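Local coordinates for 5-oxoprolinase subunit C (Escherichia coli, PDB 5DUD), which serves as a subunit of the 5-oxoprolinase that cleaves 5-oxoproline to L-glutamate at the cost of ATP hydrolysis to ADP and phosphate, at residues G20-G25 with A249-G254; L168-R173 with L269-L274; I174-G179 with A192-P197; W198-Q203 with M207-Q212; L216-D221 with G254-A259. All coordinates share one frame; numbering follows the deposited sequence.

Interaction 1 of 5, residues G20-G25 with A249-G254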
# COMPACT_ATOMS: atom_id res chain seq x y z
N GLY A 20 -8.08 6.08 4.56
CA GLY A 20 -9.51 5.81 4.51
C GLY A 20 -9.99 4.93 3.37
O GLY A 20 -11.18 4.61 3.34
N PHE A 21 -9.12 4.52 2.42
CA PHE A 21 -9.56 3.73 1.28
C PHE A 21 -8.83 2.38 1.12
O PHE A 21 -8.81 1.85 0.02
CB PHE A 21 -9.44 4.54 -0.03
CG PHE A 21 -9.79 6.01 0.10
CD1 PHE A 21 -11.11 6.43 0.15
CD2 PHE A 21 -8.79 6.96 0.24
CE1 PHE A 21 -11.42 7.78 0.28
CE2 PHE A 21 -9.11 8.31 0.36
CZ PHE A 21 -10.42 8.71 0.39
N ARG A 22 -8.32 1.79 2.22
CA ARG A 22 -7.68 0.47 2.16
C ARG A 22 -8.72 -0.63 1.93
O ARG A 22 -8.38 -1.69 1.40
CB ARG A 22 -6.90 0.16 3.44
CG ARG A 22 -5.52 0.80 3.51
CD ARG A 22 -4.45 -0.26 3.75
NE ARG A 22 -3.15 0.31 4.10
CZ ARG A 22 -2.81 0.76 5.31
NH1 ARG A 22 -3.68 0.75 6.31
NH2 ARG A 22 -1.59 1.24 5.52
N GLN A 23 -9.99 -0.38 2.35
CA GLN A 23 -11.11 -1.31 2.17
C GLN A 23 -11.52 -1.45 0.69
O GLN A 23 -12.14 -2.45 0.34
CB GLN A 23 -12.33 -0.83 2.99
N SER A 24 -11.17 -0.47 -0.17
CA SER A 24 -11.48 -0.48 -1.61
C SER A 24 -10.24 -0.78 -2.51
O SER A 24 -10.31 -0.53 -3.71
CB SER A 24 -12.09 0.85 -2.01
OG SER A 24 -13.14 1.23 -1.14
N GLY A 25 -9.17 -1.34 -1.94
CA GLY A 25 -7.98 -1.72 -2.69
C GLY A 25 -7.00 -0.62 -3.05
O GLY A 25 -6.14 -0.85 -3.91
N ALA A 249 2.32 -1.33 -1.44
CA ALA A 249 1.96 -2.76 -1.49
C ALA A 249 0.46 -3.03 -1.66
O ALA A 249 -0.37 -2.15 -1.48
CB ALA A 249 2.42 -3.45 -0.22
N GLN A 250 0.15 -4.30 -1.97
CA GLN A 250 -1.21 -4.83 -2.08
C GLN A 250 -1.96 -4.69 -0.76
O GLN A 250 -1.37 -4.94 0.29
CB GLN A 250 -1.18 -6.33 -2.42
CG GLN A 250 -1.17 -6.68 -3.89
CD GLN A 250 -1.47 -8.15 -4.06
OE1 GLN A 250 -2.63 -8.56 -4.21
NE2 GLN A 250 -0.46 -9.00 -3.93
N THR A 251 -3.27 -4.39 -0.80
CA THR A 251 -4.05 -4.36 0.43
C THR A 251 -4.46 -5.78 0.90
O THR A 251 -4.63 -5.96 2.10
CB THR A 251 -5.29 -3.49 0.27
OG1 THR A 251 -6.12 -4.05 -0.74
CG2 THR A 251 -4.95 -2.04 -0.06
N THR A 252 -4.62 -6.75 -0.03
CA THR A 252 -5.00 -8.14 0.29
C THR A 252 -3.98 -9.14 -0.28
O THR A 252 -3.44 -8.91 -1.36
CB THR A 252 -6.39 -8.47 -0.27
OG1 THR A 252 -6.42 -8.15 -1.66
CG2 THR A 252 -7.50 -7.73 0.47
N GLY A 253 -3.73 -10.23 0.44
CA GLY A 253 -2.81 -11.28 0.01
C GLY A 253 -3.05 -12.60 0.71
O GLY A 253 -3.61 -12.63 1.81
N GLY A 254 -2.63 -13.68 0.07
CA GLY A 254 -2.79 -15.04 0.58
C GLY A 254 -1.49 -15.77 0.80
O GLY A 254 -1.38 -16.94 0.41
O HOH W 1 -4.25 -2.83 -3.39
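Thr251 reaches across to Arg22 and Gly25 with both branches of its side chain, and these three residues account for the whole contact. Its methyl CG2 lies 3.7 Å from the carbonyl oxygen Arg22 O, while the aliphatic part of the arginine passes on another side, Arg22 CD being 4.2 Å from Thr251 CG2. The hydroxyl branch faces the glycine: Thr251 OG1 is 3.6 Å from Gly25 CA. With chi1 at 62°, OG1 stands between the backbone N and the carbonyl carbon, which puts it on the glycine side. Direct packing is supplemented by one water, which donates to Gly25 O at 2.8 Å and accepts from Thr251 N at 3.2 Å, so the two backbones are bridged by solvent. Within 20-25 the chain turns back on itself, and a weak bond from Gly25 N to Arg22 O (3.4 Å) brings both partners of Thr251 together. A second protein chain borders the site, where one of its acidic side chains accepts a hydrogen bond from Arg22 N. Residues 20-25 belong to the loop between strand 12-14 and helix 34-44; Thr251 immediately precedes strand 252-253, which pairs with strand 227-228.

Interaction 2 of 5, residues L168-R173 with L269-L274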
# COMPACT_ATOMS: atom_id res chain seq x y z
N LEU A 168 16.98 11.81 12.67
CA LEU A 168 16.99 10.48 13.30
C LEU A 168 18.02 9.55 12.66
O LEU A 168 18.07 9.45 11.43
CB LEU A 168 15.60 9.83 13.19
CG LEU A 168 14.44 10.54 13.89
CD1 LEU A 168 13.13 9.89 13.52
CD2 LEU A 168 14.62 10.53 15.39
N LEU A 169 18.81 8.85 13.47
CA LEU A 169 19.83 7.96 12.92
C LEU A 169 19.20 6.71 12.34
O LEU A 169 18.22 6.19 12.88
CB LEU A 169 20.89 7.56 13.96
CG LEU A 169 22.31 7.96 13.58
CD1 LEU A 169 22.51 9.46 13.79
CD2 LEU A 169 23.33 7.14 14.35
N TRP A 170 19.77 6.24 11.22
CA TRP A 170 19.34 5.03 10.52
C TRP A 170 20.28 3.88 10.90
O TRP A 170 21.38 4.12 11.39
CB TRP A 170 19.34 5.27 9.01
CG TRP A 170 18.49 6.44 8.62
CD1 TRP A 170 17.13 6.46 8.47
CD2 TRP A 170 18.93 7.79 8.44
NE1 TRP A 170 16.71 7.73 8.15
CE2 TRP A 170 17.79 8.57 8.14
CE3 TRP A 170 20.18 8.42 8.48
CZ2 TRP A 170 17.86 9.94 7.87
CZ3 TRP A 170 20.25 9.78 8.23
CH2 TRP A 170 19.10 10.53 7.93
N GLY A 171 19.82 2.66 10.67
CA GLY A 171 20.58 1.45 10.96
C GLY A 171 20.07 0.25 10.19
O GLY A 171 19.06 0.33 9.49
N ASN A 172 20.77 -0.89 10.33
CA ASN A 172 20.37 -2.14 9.67
C ASN A 172 19.58 -3.06 10.62
O ASN A 172 18.96 -4.01 10.12
CB ASN A 172 21.57 -2.90 9.06
CG ASN A 172 22.75 -3.13 9.98
OD1 ASN A 172 22.80 -4.11 10.73
ND2 ASN A 172 23.73 -2.24 9.93
N ARG A 173 19.59 -2.82 11.96
CA ARG A 173 18.81 -3.62 12.92
C ARG A 173 17.38 -3.07 13.00
O ARG A 173 17.20 -1.88 13.27
CB ARG A 173 19.48 -3.63 14.31
CG ARG A 173 20.91 -4.15 14.26
CD ARG A 173 21.40 -4.73 15.57
NE ARG A 173 20.76 -6.00 15.91
CZ ARG A 173 21.04 -7.19 15.36
NH1 ARG A 173 21.96 -7.29 14.40
NH2 ARG A 173 20.40 -8.28 15.76
N LEU A 269 14.15 0.97 6.82
CA LEU A 269 14.14 0.19 5.56
C LEU A 269 14.42 1.08 4.33
O LEU A 269 15.16 0.68 3.44
CB LEU A 269 12.78 -0.54 5.36
CG LEU A 269 12.51 -1.96 5.92
CD1 LEU A 269 13.35 -3.04 5.21
CD2 LEU A 269 12.54 -2.02 7.44
N ALA A 270 13.82 2.29 4.31
CA ALA A 270 13.91 3.27 3.22
C ALA A 270 15.34 3.67 2.88
O ALA A 270 15.59 3.95 1.71
CB ALA A 270 13.13 4.52 3.58
N GLN A 271 16.25 3.73 3.86
CA GLN A 271 17.62 4.16 3.61
C GLN A 271 18.58 3.01 3.32
O GLN A 271 19.68 3.28 2.85
CB GLN A 271 18.17 4.96 4.80
CG GLN A 271 17.36 6.21 5.18
CD GLN A 271 17.03 7.17 4.06
OE1 GLN A 271 17.66 7.20 3.00
NE2 GLN A 271 16.10 8.07 4.31
N ILE A 272 18.20 1.76 3.57
CA ILE A 272 19.10 0.62 3.36
C ILE A 272 19.46 0.44 1.87
O ILE A 272 18.57 0.15 1.06
CB ILE A 272 18.52 -0.70 3.94
CG1 ILE A 272 18.62 -0.69 5.48
CG2 ILE A 272 19.27 -1.94 3.39
CD1 ILE A 272 17.67 -1.65 6.19
N PRO A 273 20.77 0.52 1.49
CA PRO A 273 21.14 0.32 0.07
C PRO A 273 20.81 -1.09 -0.47
O PRO A 273 20.65 -2.03 0.30
CB PRO A 273 22.65 0.56 0.06
CG PRO A 273 22.93 1.36 1.27
CD PRO A 273 21.95 0.88 2.29
N LEU A 274 20.76 -1.22 -1.81
CA LEU A 274 20.39 -2.47 -2.48
C LEU A 274 21.40 -3.65 -2.32
O LEU A 274 21.05 -4.77 -2.68
CB LEU A 274 20.11 -2.23 -3.99
CG LEU A 274 18.65 -1.89 -4.32
CD1 LEU A 274 18.51 -1.23 -5.68
CD2 LEU A 274 17.77 -3.13 -4.24
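Gln271 and Ile272, on and just after helix 266-271, meet Trp170, Gly171 and Asn172 of the chain that leads into strand 173-178. The second segment starts with Leu269, whose carbonyl oxygen accepts from Ile272 N at 3.2 Å, closing a turn; Tyr209 OH also bonds to this oxygen. Ala270 faces the loop at Leu32 and Asp33. Gln271 follows and lays its CG over the indole, 3.4 Å from the centroid of the five-membered ring of Trp170 and 17° off the ring normal, which defines a CH-pi contact. On the opposite face of the indole, Leu168 O sits 3.3 Å above the plane, so the ring is held between a backbone carbonyl and a methylene. A bend at chi2 (-50°) carries the glutamine amide past the NE1 side of the indole, its plane 66° from that of the ring. Both Gln271 NE2 and Trp170 NE1 donate to Asp33 OD2; NE2 also bonds Arg110 O, and OE1 accepts from Met109 N. Next comes Ile272, whose CD1 packs more loosely, 4.1 Å from Gly171 O and 4.4 Å from Asn172 CA. Asn172 itself turns its OD1 to His279 on strand 277-282. In this carboxyltransferase-type domain, the glutamine and tryptophan sharing one aspartate form a polar junction, which ties the loop before helix 34-44 and the start of strand 110-115 to helix 266-271 and to the residues entering strand 173-178.

Interaction 3 of 5, residues I174-G179 with A192-P197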
# COMPACT_ATOMS: atom_id res chain seq x y z
N ILE A 174 16.38 -3.91 12.72
CA ILE A 174 14.97 -3.52 12.69
C ILE A 174 14.15 -4.44 13.60
O ILE A 174 14.19 -5.66 13.46
CB ILE A 174 14.48 -3.55 11.21
CG1 ILE A 174 15.00 -2.31 10.44
CG2 ILE A 174 12.96 -3.67 11.08
CD1 ILE A 174 15.70 -2.62 9.17
N ARG A 175 13.38 -3.85 14.53
CA ARG A 175 12.55 -4.60 15.46
C ARG A 175 11.29 -5.12 14.79
O ARG A 175 10.48 -4.33 14.33
CB ARG A 175 12.19 -3.73 16.67
CG ARG A 175 13.35 -3.51 17.62
CD ARG A 175 13.03 -2.48 18.69
NE ARG A 175 12.97 -1.13 18.14
CZ ARG A 175 12.69 -0.03 18.84
NH1 ARG A 175 12.45 -0.11 20.15
NH2 ARG A 175 12.66 1.15 18.25
N ALA A 176 11.12 -6.46 14.73
CA ALA A 176 9.93 -7.08 14.15
C ALA A 176 9.22 -7.92 15.20
O ALA A 176 9.88 -8.51 16.05
CB ALA A 176 10.29 -7.93 12.93
N LEU A 177 7.88 -7.97 15.12
CA LEU A 177 7.03 -8.75 16.02
C LEU A 177 6.60 -10.04 15.31
O LEU A 177 6.17 -9.97 14.16
CB LEU A 177 5.78 -7.95 16.44
CG LEU A 177 5.90 -7.15 17.73
CD1 LEU A 177 4.72 -6.20 17.89
CD2 LEU A 177 5.93 -8.08 18.94
N PRO A 178 6.67 -11.22 15.95
CA PRO A 178 6.28 -12.46 15.26
C PRO A 178 4.78 -12.63 15.01
O PRO A 178 3.96 -12.16 15.78
CB PRO A 178 6.76 -13.56 16.22
CG PRO A 178 6.77 -12.93 17.56
CD PRO A 178 7.15 -11.50 17.32
N GLY A 179 4.47 -13.53 14.08
CA GLY A 179 3.13 -14.06 13.84
C GLY A 179 2.31 -13.20 12.93
O GLY A 179 2.80 -12.16 12.48
N ALA A 192 16.78 -18.61 12.23
CA ALA A 192 17.40 -17.95 11.08
C ALA A 192 16.82 -16.55 10.84
O ALA A 192 17.56 -15.65 10.48
CB ALA A 192 17.24 -18.80 9.83
N PHE A 193 15.51 -16.34 11.08
CA PHE A 193 14.89 -15.03 10.86
C PHE A 193 15.47 -13.93 11.75
O PHE A 193 15.56 -12.78 11.31
CB PHE A 193 13.36 -15.10 11.05
CG PHE A 193 12.65 -13.87 10.53
CD1 PHE A 193 12.60 -13.61 9.17
CD2 PHE A 193 12.09 -12.94 11.40
CE1 PHE A 193 11.98 -12.46 8.68
CE2 PHE A 193 11.47 -11.80 10.91
CZ PHE A 193 11.41 -11.56 9.55
N TRP A 194 15.90 -14.28 12.98
CA TRP A 194 16.48 -13.33 13.92
C TRP A 194 18.01 -13.36 13.85
O TRP A 194 18.63 -12.30 13.84
CB TRP A 194 16.01 -13.64 15.37
CG TRP A 194 14.52 -13.83 15.52
CD1 TRP A 194 13.88 -14.96 15.93
CD2 TRP A 194 13.51 -12.85 15.28
NE1 TRP A 194 12.52 -14.75 15.92
CE2 TRP A 194 12.26 -13.46 15.54
CE3 TRP A 194 13.53 -11.51 14.88
CZ2 TRP A 194 11.05 -12.78 15.40
CZ3 TRP A 194 12.33 -10.84 14.73
CH2 TRP A 194 11.11 -11.47 15.00
N ARG A 195 18.61 -14.56 13.83
CA ARG A 195 20.06 -14.71 13.84
C ARG A 195 20.71 -14.41 12.48
O ARG A 195 21.71 -13.70 12.44
CB ARG A 195 20.47 -16.12 14.29
N SER A 196 20.17 -14.97 11.39
CA SER A 196 20.77 -14.85 10.06
C SER A 196 20.52 -13.46 9.40
O SER A 196 19.42 -12.94 9.50
CB SER A 196 20.23 -15.94 9.14
OG SER A 196 21.17 -16.28 8.13
N PRO A 197 21.52 -12.88 8.70
CA PRO A 197 21.30 -11.59 8.04
C PRO A 197 20.55 -11.75 6.72
O PRO A 197 20.67 -12.80 6.08
CB PRO A 197 22.72 -11.08 7.79
CG PRO A 197 23.50 -12.31 7.55
CD PRO A 197 22.90 -13.36 8.45
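Trp194 reaches from helix 187-195 toward Ala176 and Pro178 on strand 173-178, and the contact is made by the far rim of its indole. CB itself stays beside the helix; chi1 of -49° sets CG next to the backbone N and anti to the carbonyl carbon, which directs the ring system to the strand. Along the pyrrole side, NE1 hydrogen-bonds to Tyr182 OH, a tie that limits rotation of the indole. Beyond CE2, CZ2 lies 4.4 Å from Pro178 CB, with the proline methylene at the ring edge and near its plane. This is helix-on-sheet packing: strand 173-178 is hydrogen-bonded between strands 257-261 and 277-282 of the seven-stranded sheet, and the helix that follows it in the chain folds back over that sheet. At the tip, CH2 lies 3.4 Å from the carbonyl oxygen of Ala176, which approaches the ring obliquely. The neighbouring CZ3 meets the alanine methyl, Ala176 CB, at 4.0 Å. One face of the indole is lined by the preceding residue, Phe193 CD2 standing 3.8 Å above the plane and displaced toward the rim. The Phe193 ring in turn stacks on Phe280 and packs on Ile258 and Ala259, while Trp194 also touches Phe280 and Gln282 of strand 277-282.

Interaction 4 of 5, residues W198-Q203 with M207-Q212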
# COMPACT_ATOMS: atom_id res chain seq x y z
N TRP A 198 19.80 -10.72 6.31
CA TRP A 198 19.00 -10.74 5.09
C TRP A 198 19.48 -9.68 4.10
O TRP A 198 19.46 -8.50 4.44
CB TRP A 198 17.53 -10.50 5.45
CG TRP A 198 17.00 -11.61 6.31
CD1 TRP A 198 17.04 -11.67 7.67
CD2 TRP A 198 16.59 -12.90 5.86
NE1 TRP A 198 16.60 -12.90 8.10
CE2 TRP A 198 16.32 -13.67 7.01
CE3 TRP A 198 16.38 -13.47 4.60
CZ2 TRP A 198 15.84 -14.99 6.93
CZ3 TRP A 198 15.92 -14.77 4.52
CH2 TRP A 198 15.64 -15.51 5.68
N GLN A 199 19.93 -10.09 2.90
CA GLN A 199 20.43 -9.17 1.88
C GLN A 199 19.28 -8.63 1.04
O GLN A 199 18.42 -9.40 0.61
CB GLN A 199 21.47 -9.87 0.98
CG GLN A 199 22.45 -8.90 0.31
CD GLN A 199 22.82 -9.23 -1.12
OE1 GLN A 199 22.49 -10.30 -1.66
NE2 GLN A 199 23.55 -8.34 -1.76
N LEU A 200 19.31 -7.33 0.69
CA LEU A 200 18.27 -6.74 -0.15
C LEU A 200 18.49 -7.11 -1.63
O LEU A 200 19.63 -7.15 -2.10
CB LEU A 200 18.24 -5.21 0.04
CG LEU A 200 16.95 -4.45 -0.36
CD1 LEU A 200 15.75 -4.88 0.47
CD2 LEU A 200 17.13 -2.92 -0.21
N SER A 201 17.40 -7.42 -2.34
CA SER A 201 17.43 -7.82 -3.75
C SER A 201 17.05 -6.65 -4.66
O SER A 201 16.28 -5.78 -4.26
CB SER A 201 16.48 -8.99 -3.99
OG SER A 201 17.01 -9.89 -4.95
N SER A 202 17.52 -6.69 -5.92
CA SER A 202 17.23 -5.68 -6.95
C SER A 202 15.72 -5.51 -7.27
O SER A 202 15.33 -4.45 -7.76
CB SER A 202 17.98 -6.01 -8.24
OG SER A 202 17.55 -7.24 -8.79
N GLN A 203 14.89 -6.55 -7.03
CA GLN A 203 13.44 -6.50 -7.24
C GLN A 203 12.74 -5.50 -6.31
O GLN A 203 11.66 -4.98 -6.65
CB GLN A 203 12.82 -7.88 -7.00
CG GLN A 203 12.97 -8.82 -8.19
CD GLN A 203 11.87 -8.62 -9.20
OE1 GLN A 203 10.72 -9.02 -8.98
NE2 GLN A 203 12.17 -7.99 -10.33
N MET A 207 6.71 -0.79 -3.71
CA MET A 207 5.65 -1.73 -3.32
C MET A 207 6.10 -2.67 -2.20
O MET A 207 5.55 -2.61 -1.11
CB MET A 207 5.17 -2.56 -4.52
CG MET A 207 4.35 -1.76 -5.50
SD MET A 207 3.78 -2.74 -6.91
CE MET A 207 2.53 -3.76 -6.14
N GLY A 208 7.09 -3.52 -2.48
CA GLY A 208 7.58 -4.49 -1.49
C GLY A 208 9.03 -4.89 -1.69
O GLY A 208 9.48 -5.07 -2.82
N TYR A 209 9.76 -5.05 -0.57
CA TYR A 209 11.17 -5.43 -0.57
C TYR A 209 11.35 -6.95 -0.56
O TYR A 209 10.92 -7.59 0.40
CB TYR A 209 11.90 -4.87 0.67
CG TYR A 209 12.31 -3.41 0.67
CD1 TYR A 209 11.68 -2.48 -0.15
CD2 TYR A 209 13.25 -2.94 1.58
CE1 TYR A 209 12.04 -1.13 -0.13
CE2 TYR A 209 13.62 -1.60 1.60
CZ TYR A 209 13.01 -0.69 0.75
OH TYR A 209 13.35 0.64 0.77
N ARG A 210 12.08 -7.52 -1.55
CA ARG A 210 12.39 -8.96 -1.59
C ARG A 210 13.75 -9.20 -0.90
O ARG A 210 14.71 -8.51 -1.23
CB ARG A 210 12.40 -9.48 -3.04
CG ARG A 210 11.16 -9.01 -3.83
CD ARG A 210 10.55 -10.06 -4.74
NE ARG A 210 9.20 -9.66 -5.16
CZ ARG A 210 8.38 -10.39 -5.90
NH1 ARG A 210 8.74 -11.60 -6.32
NH2 ARG A 210 7.17 -9.93 -6.22
N LEU A 211 13.80 -10.11 0.09
CA LEU A 211 15.02 -10.35 0.87
C LEU A 211 15.71 -11.65 0.46
O LEU A 211 15.07 -12.70 0.44
CB LEU A 211 14.66 -10.42 2.36
CG LEU A 211 13.85 -9.26 2.95
CD1 LEU A 211 13.62 -9.46 4.45
CD2 LEU A 211 14.52 -7.92 2.70
N GLN A 212 17.02 -11.59 0.17
CA GLN A 212 17.83 -12.76 -0.17
C GLN A 212 18.51 -13.32 1.08
O GLN A 212 19.23 -12.59 1.76
CB GLN A 212 18.93 -12.40 -1.18
CG GLN A 212 18.48 -11.90 -2.56
CD GLN A 212 17.79 -12.93 -3.44
OE1 GLN A 212 16.98 -13.73 -2.99
NE2 GLN A 212 18.09 -12.96 -4.74
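Leu200 and Tyr209 meet on the buried side of the strand pair, where Leu200 CD1 approaches the ring obliquely, 3.4 Å from Tyr209 CD2. The same methyl lies 4.0 Å from Leu211 CD2, and Leu211 CB extends the apolar patch to Trp198 CE3 at 4.2 Å. Ile278, Phe280 and Val244 also pack against this core. Between the two sides runs the backbone of a beta hairpin; the N-to-C directions of strands 198-200 and 208-212 are 131° apart, so the pair is strongly twisted from exact antiparallel. Gln199 and Gln212 form its hydrogen-bonded pair: Gln199 N donates to Gln212 O at 2.8 Å, and Gln212 N to Gln199 O at 2.6 Å. Toward the turn, Ser201 N donates to Arg210 O at 3.1 Å, and Ser204 OG bonds both Ser201 O and Arg210 N. The solvent side is looser and polar. There Gln212 bends at chi2 and lays CG and its amide against Ser201 CB and OG. The Gln203 and Arg210 chains run side by side, Gln203 CB 3.8 Å from Arg210 CG. Gln203 OE1 stands 4.0 Å above the guanidinium plane of Arg210, over its centre. With the two planes 85° apart, the amide stands nearly upright on that face and is not stacked flat.

Interaction 5 of 5, residues L216-D221 with G254-A259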
# COMPACT_ATOMS: atom_id res chain seq x y z
N LEU A 216 13.45 -20.49 4.35
CA LEU A 216 12.61 -20.69 5.52
C LEU A 216 11.58 -21.78 5.22
O LEU A 216 10.73 -21.58 4.36
CB LEU A 216 11.91 -19.38 5.92
CG LEU A 216 12.81 -18.17 6.18
CD1 LEU A 216 11.98 -16.94 6.47
CD2 LEU A 216 13.79 -18.43 7.31
N LYS A 217 11.69 -22.93 5.90
CA LYS A 217 10.75 -24.04 5.68
C LYS A 217 9.50 -23.89 6.54
O LYS A 217 9.62 -23.72 7.75
CB LYS A 217 11.40 -25.39 5.99
CG LYS A 217 12.14 -26.00 4.81
CD LYS A 217 12.71 -27.39 5.18
CE LYS A 217 14.11 -27.34 5.77
NZ LYS A 217 14.17 -27.92 7.14
N ARG A 218 8.31 -23.99 5.91
CA ARG A 218 7.02 -23.98 6.60
C ARG A 218 6.59 -25.43 6.77
O ARG A 218 6.74 -26.22 5.84
CB ARG A 218 5.99 -23.19 5.78
CG ARG A 218 4.85 -22.55 6.59
CD ARG A 218 3.93 -21.81 5.64
NE ARG A 218 2.52 -22.00 5.95
CZ ARG A 218 1.53 -22.22 5.08
NH1 ARG A 218 1.80 -22.29 3.77
NH2 ARG A 218 0.29 -22.38 5.49
N THR A 219 6.04 -25.78 7.93
CA THR A 219 5.60 -27.15 8.20
C THR A 219 4.26 -27.48 7.51
O THR A 219 4.12 -28.57 6.97
CB THR A 219 5.50 -27.39 9.71
OG1 THR A 219 4.60 -26.45 10.28
CG2 THR A 219 6.86 -27.31 10.39
N THR A 220 3.30 -26.53 7.52
CA THR A 220 1.99 -26.75 6.92
C THR A 220 2.00 -26.43 5.43
O THR A 220 2.81 -25.64 4.96
CB THR A 220 0.91 -25.93 7.63
N ASP A 221 1.09 -27.10 4.70
CA ASP A 221 0.84 -26.90 3.28
C ASP A 221 -0.63 -26.45 3.12
O ASP A 221 -1.20 -26.64 2.03
CB ASP A 221 1.12 -28.19 2.49
N GLY A 254 -2.63 -13.68 0.07
CA GLY A 254 -2.79 -15.04 0.58
C GLY A 254 -1.49 -15.77 0.80
O GLY A 254 -1.38 -16.94 0.41
N TYR A 255 -0.50 -15.10 1.43
CA TYR A 255 0.80 -15.70 1.76
C TYR A 255 0.98 -15.77 3.28
O TYR A 255 0.47 -14.90 4.00
CB TYR A 255 1.96 -14.91 1.12
CG TYR A 255 2.11 -15.06 -0.37
CD1 TYR A 255 2.25 -16.32 -0.96
CD2 TYR A 255 2.25 -13.95 -1.20
CE1 TYR A 255 2.42 -16.47 -2.33
CE2 TYR A 255 2.44 -14.08 -2.57
CZ TYR A 255 2.52 -15.34 -3.14
OH TYR A 255 2.71 -15.46 -4.49
N PRO A 256 1.73 -16.77 3.79
CA PRO A 256 1.92 -16.87 5.25
C PRO A 256 2.85 -15.77 5.79
O PRO A 256 3.95 -15.60 5.28
CB PRO A 256 2.51 -18.27 5.44
CG PRO A 256 3.17 -18.58 4.16
CD PRO A 256 2.40 -17.88 3.09
N ARG A 257 2.36 -15.01 6.79
CA ARG A 257 3.05 -13.87 7.40
C ARG A 257 3.87 -14.33 8.63
O ARG A 257 3.28 -14.68 9.65
CB ARG A 257 2.02 -12.80 7.81
CG ARG A 257 1.08 -12.35 6.70
CD ARG A 257 -0.20 -11.74 7.24
NE ARG A 257 -1.14 -12.76 7.72
CZ ARG A 257 -2.37 -12.53 8.16
NH1 ARG A 257 -2.86 -11.29 8.18
NH2 ARG A 257 -3.14 -13.53 8.57
N ILE A 258 5.20 -14.34 8.50
CA ILE A 258 6.08 -14.76 9.60
C ILE A 258 6.26 -13.66 10.65
O ILE A 258 6.23 -13.98 11.83
CB ILE A 258 7.46 -15.26 9.08
CG1 ILE A 258 8.21 -16.00 10.21
CG2 ILE A 258 8.33 -14.12 8.51
CD1 ILE A 258 9.46 -16.66 9.78
N ALA A 259 6.45 -12.39 10.24
CA ALA A 259 6.67 -11.29 11.18
C ALA A 259 6.11 -9.97 10.66
O ALA A 259 5.73 -9.88 9.49
CB ALA A 259 8.16 -11.14 11.46
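The backbones of 216-221 and 254-259 stay well apart, with Arg218 CA 8.9 Å from Pro256 CA and Leu216 CA 9.7 Å from Ile258 CA, so side chains alone bridge the gap. Arg218 and Pro256 carry most of the contact. The arginine sets out with CG anti to the backbone N (chi1 -153°), runs straight through chi2 and bends at chi3, which brings its end across the proline ring. Arg218 CD comes to 3.6 Å from Pro256 CG, and Arg218 NE to 3.8 Å from Pro256 CB. Pro256 CB also stands 3.7 Å above the guanidinium plane of Arg218, offset toward its rim. Thr220 O occupies the opposite face, 3.6 Å above the plane and over its centre, so the flat group lies between a proline methylene and a carbonyl oxygen. Two of its nitrogens are bonded elsewhere: NE in a salt bridge with Glu184 OE1 and NH2 with Arg222 O, which together fix the rotation of the group. In the fold, Pro256 leads into strand 257-261 of the seven-stranded sheet, where that strand lies between 173-178 and 233-235, while 216-221 lies in the loop after hairpin strand 208-212. Leu216 points toward 254-259 and meets Ile258 at about a right angle, the methyls Leu216 CD1 and Ile258 CD1 being 4.2 Å apart. Ile258 extends CG1 anti to its N toward the leucine, and Phe185, Val234 and Val236 also pack on it.

From the N terminus, residues 20-25 open the loop that interaction 1 closes at 249-254, with interactions 3 and 4 nested inside it. Interaction 2 opens later, at 168-173, and closes beyond it at 269-274, so the two cross; interactions 3, 4 and 5 all lie within the loop of interaction 2. Those three follow one another in series: helix on strand, hairpin, then the outer loop on strand 257-261. Interaction 5 also crosses interaction 1, sharing Gly254. Interactions 3, 4 and 5 reach the same seven-stranded sheet, and Leu269 and Ile272 of interaction 2 pack on Ile174 of interaction 3, while interaction 1 brings an early loop to the residues leading into strand 252-253.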